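Local atomic coordinates of SPI-1 type 3 secretion system secretin (Salmonella enterica subsp. enterica serovar Typhimurium, PDB entry 4G08), a protein that forms a ring-shaped multimer with an apparent central pore in the outer membrane, part of the type III secretion injectisome that injects effector proteins into host cells. Residues Val93-Leu107 against Met139-Asp152. Sequence-based numbering, arbitrary orientation.
Sequences VSLRNVSLNEFNNFL and MVVNAATMMDKQND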
loop_
_atom_site.group_PDB
_atom_site.type_symbol
_atom_site.label_atom_id
_atom_site.label_comp_id
_atom_site.label_asym_id
_atom_site.label_seq_id
_atom_site.Cartn_x
_atom_site.Cartn_y
_atom_site.Cartn_z
ATOM N N VAL A 93 -15.798 -5.228 1.823
ATOM C CA VAL A 93 -15.665 -6.184 0.741
ATOM C C VAL A 93 -16.411 -7.443 1.120
ATOM O O VAL A 93 -16.340 -7.894 2.263
ATOM C CB VAL A 93 -14.196 -6.553 0.498
ATOM C CG1 VAL A 93 -14.054 -7.396 -0.751
ATOM C CG2 VAL A 93 -13.353 -5.300 0.382
ATOM N N SER A 94 -17.226 -7.927 0.194
ATOM C CA SER A 94 -17.951 -9.172 0.396
ATOM C C SER A 94 -17.010 -10.344 0.255
ATOM O O SER A 94 -16.135 -10.364 -0.611
ATOM C CB SER A 94 -19.101 -9.312 -0.602
ATOM O OG SER A 94 -20.095 -8.329 -0.371
ATOM N N LEU A 95 -17.174 -11.303 1.151
ATOM C CA LEU A 95 -16.464 -12.562 1.070
ATOM C C LEU A 95 -17.355 -13.682 1.578
ATOM O O LEU A 95 -17.264 -14.062 2.742
ATOM C CB LEU A 95 -15.201 -12.501 1.927
ATOM C CG LEU A 95 -14.187 -13.587 1.612
ATOM C CD1 LEU A 95 -13.583 -13.331 0.246
ATOM C CD2 LEU A 95 -13.106 -13.638 2.669
ATOM N N ARG A 96 -18.262 -14.161 0.735
ATOM C CA ARG A 96 -19.312 -15.074 1.194
ATOM C C ARG A 96 -18.939 -16.559 1.143
ATOM O O ARG A 96 -19.543 -17.362 1.854
ATOM C CB ARG A 96 -20.592 -14.862 0.394
ATOM C CG ARG A 96 -20.900 -13.414 0.071
ATOM C CD ARG A 96 -21.595 -12.787 1.258
ATOM N NE ARG A 96 -21.872 -11.373 1.087
ATOM C CZ ARG A 96 -22.294 -10.599 2.075
ATOM N NH1 ARG A 96 -22.542 -11.130 3.263
ATOM N NH2 ARG A 96 -22.485 -9.309 1.874
ATOM N N ASN A 97 -18.140 -16.952 0.154
ATOM C CA ASN A 97 -17.976 -18.377 -0.183
ATOM C C ASN A 97 -16.600 -18.945 0.125
ATOM O O ASN A 97 -16.307 -20.099 -0.193
ATOM C CB ASN A 97 -18.302 -18.622 -1.654
ATOM C CG ASN A 97 -19.655 -18.074 -2.039
ATOM O OD1 ASN A 97 -20.625 -18.233 -1.303
ATOM N ND2 ASN A 97 -19.685 -17.264 -3.087
ATOM N N VAL A 98 -15.787 -18.152 0.806
ATOM C CA VAL A 98 -14.455 -18.570 1.208
ATOM C C VAL A 98 -14.170 -18.053 2.605
ATOM O O VAL A 98 -14.708 -17.025 3.004
ATOM C CB VAL A 98 -13.421 -17.990 0.245
ATOM C CG1 VAL A 98 -12.068 -17.859 0.913
ATOM C CG2 VAL A 98 -13.335 -18.865 -0.985
ATOM N N SER A 99 -13.401 -18.809 3.378
ATOM C CA SER A 99 -13.059 -18.373 4.725
ATOM C C SER A 99 -12.106 -17.204 4.647
ATOM O O SER A 99 -11.279 -17.119 3.741
ATOM C CB SER A 99 -12.431 -19.498 5.548
ATOM O OG SER A 99 -11.186 -19.909 5.013
ATOM N N LEU A 100 -12.240 -16.301 5.603
ATOM C CA LEU A 100 -11.378 -15.151 5.647
ATOM C C LEU A 100 -9.944 -15.629 5.754
ATOM O O LEU A 100 -9.065 -15.095 5.136
ATOM C CB LEU A 100 -11.739 -14.247 6.805
ATOM C CG LEU A 100 -10.832 -13.036 7.006
ATOM C CD1 LEU A 100 -10.713 -12.212 5.771
ATOM C CD2 LEU A 100 -11.291 -12.169 8.171
ATOM N N ASN A 101 -9.747 -16.688 6.519
ATOM C CA ASN A 101 -8.421 -17.224 6.680
ATOM C C ASN A 101 -7.828 -17.789 5.399
ATOM O O ASN A 101 -6.689 -17.570 5.121
ATOM C CB ASN A 101 -8.343 -18.212 7.851
ATOM C CG ASN A 101 -6.937 -18.430 8.332
ATOM O OD1 ASN A 101 -6.384 -17.608 9.025
ATOM N ND2 ASN A 101 -6.347 -19.518 7.929
ATOM N N GLU A 102 -8.628 -18.477 4.616
ATOM C CA GLU A 102 -8.221 -18.983 3.304
ATOM C C GLU A 102 -7.866 -17.832 2.365
ATOM O O GLU A 102 -6.915 -17.923 1.593
ATOM C CB GLU A 102 -9.378 -19.800 2.716
ATOM C CG GLU A 102 -9.098 -20.588 1.443
ATOM C CD GLU A 102 -10.357 -21.256 0.893
ATOM O OE1 GLU A 102 -11.405 -21.227 1.582
ATOM O OE2 GLU A 102 -10.315 -21.753 -0.255
ATOM N N PHE A 103 -8.671 -16.780 2.392
ATOM C CA PHE A 103 -8.445 -15.632 1.524
ATOM C C PHE A 103 -7.186 -14.856 1.906
ATOM O O PHE A 103 -6.332 -14.583 1.064
ATOM C CB PHE A 103 -9.654 -14.712 1.560
ATOM C CG PHE A 103 -9.524 -13.529 0.668
ATOM C CD1 PHE A 103 -9.389 -13.699 -0.694
ATOM C CD2 PHE A 103 -9.409 -12.264 1.199
ATOM C CE1 PHE A 103 -9.237 -12.614 -1.522
ATOM C CE2 PHE A 103 -9.207 -11.179 0.384
ATOM C CZ PHE A 103 -9.125 -11.354 -0.980
ATOM N N ASN A 104 -6.998 -14.672 3.205
ATOM C CA ASN A 104 -5.784 -14.072 3.737
ATOM C C ASN A 104 -4.548 -14.814 3.271
ATOM O O ASN A 104 -3.590 -14.208 2.793
ATOM C CB ASN A 104 -5.818 -14.127 5.254
ATOM C CG ASN A 104 -6.108 -12.788 5.874
ATOM O OD1 ASN A 104 -5.374 -11.819 5.676
ATOM N ND2 ASN A 104 -7.122 -12.753 6.723
ATOM N N ASN A 105 -4.531 -16.118 3.504
ATOM C CA ASN A 105 -3.388 -16.920 3.103
ATOM C C ASN A 105 -3.139 -16.826 1.619
ATOM O O ASN A 105 -1.996 -16.779 1.174
ATOM C CB ASN A 105 -3.601 -18.369 3.483
ATOM C CG ASN A 105 -3.537 -18.581 4.969
ATOM O OD1 ASN A 105 -3.077 -17.712 5.710
ATOM N ND2 ASN A 105 -4.066 -19.703 5.426
ATOM N N PHE A 106 -4.212 -16.736 0.854
ATOM C CA PHE A 106 -4.083 -16.633 -0.576
ATOM C C PHE A 106 -3.353 -15.346 -0.951
ATOM O O PHE A 106 -2.436 -15.360 -1.773
ATOM C CB PHE A 106 -5.460 -16.671 -1.214
ATOM C CG PHE A 106 -5.455 -16.351 -2.666
ATOM C CD1 PHE A 106 -4.923 -17.242 -3.578
ATOM C CD2 PHE A 106 -5.857 -15.113 -3.102
ATOM C CE1 PHE A 106 -4.897 -16.944 -4.920
ATOM C CE2 PHE A 106 -5.807 -14.794 -4.440
ATOM C CZ PHE A 106 -5.325 -15.710 -5.352
ATOM N N LEU A 107 -3.728 -14.238 -0.318
ATOM C CA LEU A 107 -3.060 -12.971 -0.587
ATOM C C LEU A 107 -1.600 -13.051 -0.178
ATOM O O LEU A 107 -0.743 -12.420 -0.796
ATOM C CB LEU A 107 -3.722 -11.829 0.171
ATOM C CG LEU A 107 -5.156 -11.520 -0.229
ATOM C CD1 LEU A 107 -5.640 -10.346 0.595
ATOM C CD2 LEU A 107 -5.234 -11.209 -1.712
ATOM N N MET A 139 -6.737 -4.094 -5.640
ATOM C CA MET A 139 -6.310 -5.470 -5.758
ATOM C C MET A 139 -7.086 -6.360 -4.801
ATOM O O MET A 139 -7.537 -7.438 -5.177
ATOM C CB MET A 139 -4.818 -5.562 -5.469
ATOM C CG MET A 139 -4.208 -6.926 -5.718
ATOM S SD MET A 139 -4.243 -7.975 -4.260
ATOM C CE MET A 139 -3.391 -6.902 -3.121
ATOM N N VAL A 140 -7.267 -5.920 -3.562
ATOM C CA VAL A 140 -7.900 -6.794 -2.583
ATOM C C VAL A 140 -9.349 -7.048 -2.960
ATOM O O VAL A 140 -9.833 -8.176 -2.915
ATOM C CB VAL A 140 -7.845 -6.213 -1.167
ATOM C CG1 VAL A 140 -8.734 -7.032 -0.257
ATOM C CG2 VAL A 140 -6.419 -6.216 -0.652
ATOM N N VAL A 141 -10.020 -5.994 -3.390
ATOM C CA VAL A 141 -11.390 -6.098 -3.838
ATOM C C VAL A 141 -11.516 -7.004 -5.055
ATOM O O VAL A 141 -12.400 -7.859 -5.103
ATOM C CB VAL A 141 -11.921 -4.711 -4.189
ATOM C CG1 VAL A 141 -13.254 -4.817 -4.903
ATOM C CG2 VAL A 141 -12.043 -3.882 -2.926
ATOM N N ASN A 142 -10.667 -6.808 -6.057
ATOM C CA ASN A 142 -10.712 -7.704 -7.203
ATOM C C ASN A 142 -10.463 -9.136 -6.774
ATOM O O ASN A 142 -11.122 -10.040 -7.278
ATOM C CB ASN A 142 -9.734 -7.308 -8.305
ATOM C CG ASN A 142 -9.776 -8.262 -9.485
ATOM O OD1 ASN A 142 -10.826 -8.454 -10.107
ATOM N ND2 ASN A 142 -8.678 -8.974 -9.705
ATOM N N ALA A 143 -9.465 -9.360 -5.932
ATOM C CA ALA A 143 -9.140 -10.724 -5.559
ATOM C C ALA A 143 -10.314 -11.375 -4.845
ATOM O O ALA A 143 -10.651 -12.525 -5.114
ATOM C CB ALA A 143 -7.904 -10.763 -4.689
ATOM N N ALA A 144 -10.957 -10.633 -3.955
ATOM C CA ALA A 144 -12.084 -11.182 -3.219
ATOM C C ALA A 144 -13.246 -11.469 -4.158
ATOM O O ALA A 144 -13.931 -12.483 -4.019
ATOM C CB ALA A 144 -12.515 -10.231 -2.122
ATOM N N THR A 145 -13.445 -10.604 -5.143
ATOM C CA THR A 145 -14.551 -10.790 -6.073
ATOM C C THR A 145 -14.345 -12.004 -6.966
ATOM O O THR A 145 -15.250 -12.826 -7.120
ATOM C CB THR A 145 -14.778 -9.546 -6.942
ATOM O OG1 THR A 145 -14.951 -8.400 -6.098
ATOM C CG2 THR A 145 -16.014 -9.725 -7.792
ATOM N N MET A 146 -13.126 -12.173 -7.466
ATOM C CA MET A 146 -12.795 -13.341 -8.263
ATOM C C MET A 146 -12.940 -14.604 -7.426
ATOM O O MET A 146 -13.533 -15.584 -7.876
ATOM C CB MET A 146 -11.376 -13.237 -8.821
ATOM C CG MET A 146 -11.218 -12.229 -9.952
ATOM S SD MET A 146 -12.494 -12.282 -11.235
ATOM C CE MET A 146 -12.782 -14.043 -11.424
ATOM N N MET A 147 -12.358 -14.603 -6.232
ATOM C CA MET A 147 -12.376 -15.804 -5.418
ATOM C C MET A 147 -13.777 -16.194 -4.954
ATOM O O MET A 147 -14.078 -17.381 -4.829
ATOM C CB MET A 147 -11.451 -15.668 -4.219
ATOM C CG MET A 147 -11.229 -17.004 -3.541
ATOM S SD MET A 147 -9.855 -17.064 -2.377
ATOM C CE MET A 147 -8.478 -16.923 -3.508
ATOM N N ASP A 148 -14.603 -15.215 -4.614
ATOM C CA ASP A 148 -15.944 -15.524 -4.146
ATOM C C ASP A 148 -16.765 -16.174 -5.249
ATOM O O ASP A 148 -17.447 -17.174 -5.030
ATOM C CB ASP A 148 -16.640 -14.263 -3.650
ATOM C CG ASP A 148 -17.260 -14.449 -2.294
ATOM O OD1 ASP A 148 -16.906 -15.439 -1.618
ATOM O OD2 ASP A 148 -18.148 -13.650 -1.929
ATOM N N LYS A 149 -16.666 -15.632 -6.451
ATOM C CA LYS A 149 -17.400 -16.202 -7.559
ATOM C C LYS A 149 -16.977 -17.631 -7.842
ATOM O O LYS A 149 -17.810 -18.491 -8.115
ATOM C CB LYS A 149 -17.219 -15.370 -8.806
ATOM C CG LYS A 149 -18.043 -15.924 -9.940
ATOM C CD LYS A 149 -17.863 -15.095 -11.186
ATOM C CE LYS A 149 -18.479 -13.726 -10.988
ATOM N NZ LYS A 149 -19.955 -13.820 -10.818
ATOM N N GLN A 150 -15.668 -17.843 -7.896
ATOM C CA GLN A 150 -15.206 -19.157 -8.294
ATOM C C GLN A 150 -15.609 -20.227 -7.255
ATOM O O GLN A 150 -15.437 -21.420 -7.509
ATOM C CB GLN A 150 -13.707 -19.158 -8.599
ATOM C CG GLN A 150 -13.315 -18.443 -9.898
ATOM C CD GLN A 150 -14.392 -18.494 -10.984
ATOM O OE1 GLN A 150 -14.505 -17.524 -11.761
ATOM N NE2 GLN A 150 -14.795 -19.709 -11.350
ATOM N N ASN A 151 -16.026 -19.807 -6.061
ATOM C CA ASN A 151 -16.410 -20.740 -4.993
ATOM C C ASN A 151 -17.906 -20.750 -4.765
ATOM O O ASN A 151 -18.399 -21.354 -3.816
ATOM C CB ASN A 151 -15.727 -20.369 -3.681
ATOM C CG ASN A 151 -14.290 -20.824 -3.630
ATOM O OD1 ASN A 151 -14.011 -21.989 -3.349
ATOM N ND2 ASN A 151 -13.379 -19.948 -4.036
ATOM N N ASP A 152 -18.626 -20.074 -5.641
ATOM C CA ASP A 152 -20.047 -19.919 -5.453
ATOM C C ASP A 152 -20.794 -21.131 -6.006
ATOM O O ASP A 152 -21.220 -21.131 -7.164
ATOM C CB ASP A 152 -20.510 -18.631 -6.117
ATOM C CG ASP A 152 -21.997 -18.429 -6.011
ATOM O OD1 ASP A 152 -22.612 -18.951 -5.056
ATOM O OD2 ASP A 152 -22.556 -17.730 -6.880
HETATM O O HOH W 1 -16.397 -9.564 -3.196
HETATM O O HOH W 2 -22.523 -20.287 -2.728
#
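The carboxylate of Asp148, near the C-terminal end of helix 134-150, holds two successive backbone amides of the loop that leads from strand 89-94 to helix 100-109. Asp148 OD2 takes Arg96 N at 2.7 Å in a nearly straight bond (173°), while OD1 takes Asn97 N at 2.6 Å; each N-H arrives on the syn side of its oxygen, a little out of the carboxylate plane. Asn97 repays the grip. Its CG stands anti to the carbonyl carbon (chi1 -53°), and from there ND2 reaches the backbone oxygen Asp148 O at 3.0 Å. That oxygen lies in the plane of the Asn97 amide, though ND2 stands above the plane of the carbonyl it reaches. Asn151 N meets the same oxygen from the opposite face. A water links Asn97 OD1 to Asp152 OD1.

Next along the loop, Val98 turns CG2 to Met147 CG, at 3.8 Å, and crosses that side chain at about a right angle. Phe103 then fits as a knob among Val140, Ala143, Ala144 and Met147, with CZ 3.7 Å from Ala144 CB. Leu107 CG and Leu95 CD1 lie over opposite faces of its ring, each offset toward the ring's edge, and Met147 SD sits in plane at the edge, 3.8 Å from Phe103 CD1. The bend at chi3 (-69°) turns the Met147 methyl toward one face of Phe106, modelled too close for its exact position to be trusted. On the strand side, Val93 CG1 packs against Ala144 CB at 3.5 Å, and its other methyl meets Val141.

Strand, loop and helix 100-109 thus all lean on one helix in the part of the periplasmic region that matches the bacterial type II/III secretion system short domain. The apolar interior joins them by shape, whereas the two amides held by one carboxylate fix the loop's course and would probably favour a charged Asp148.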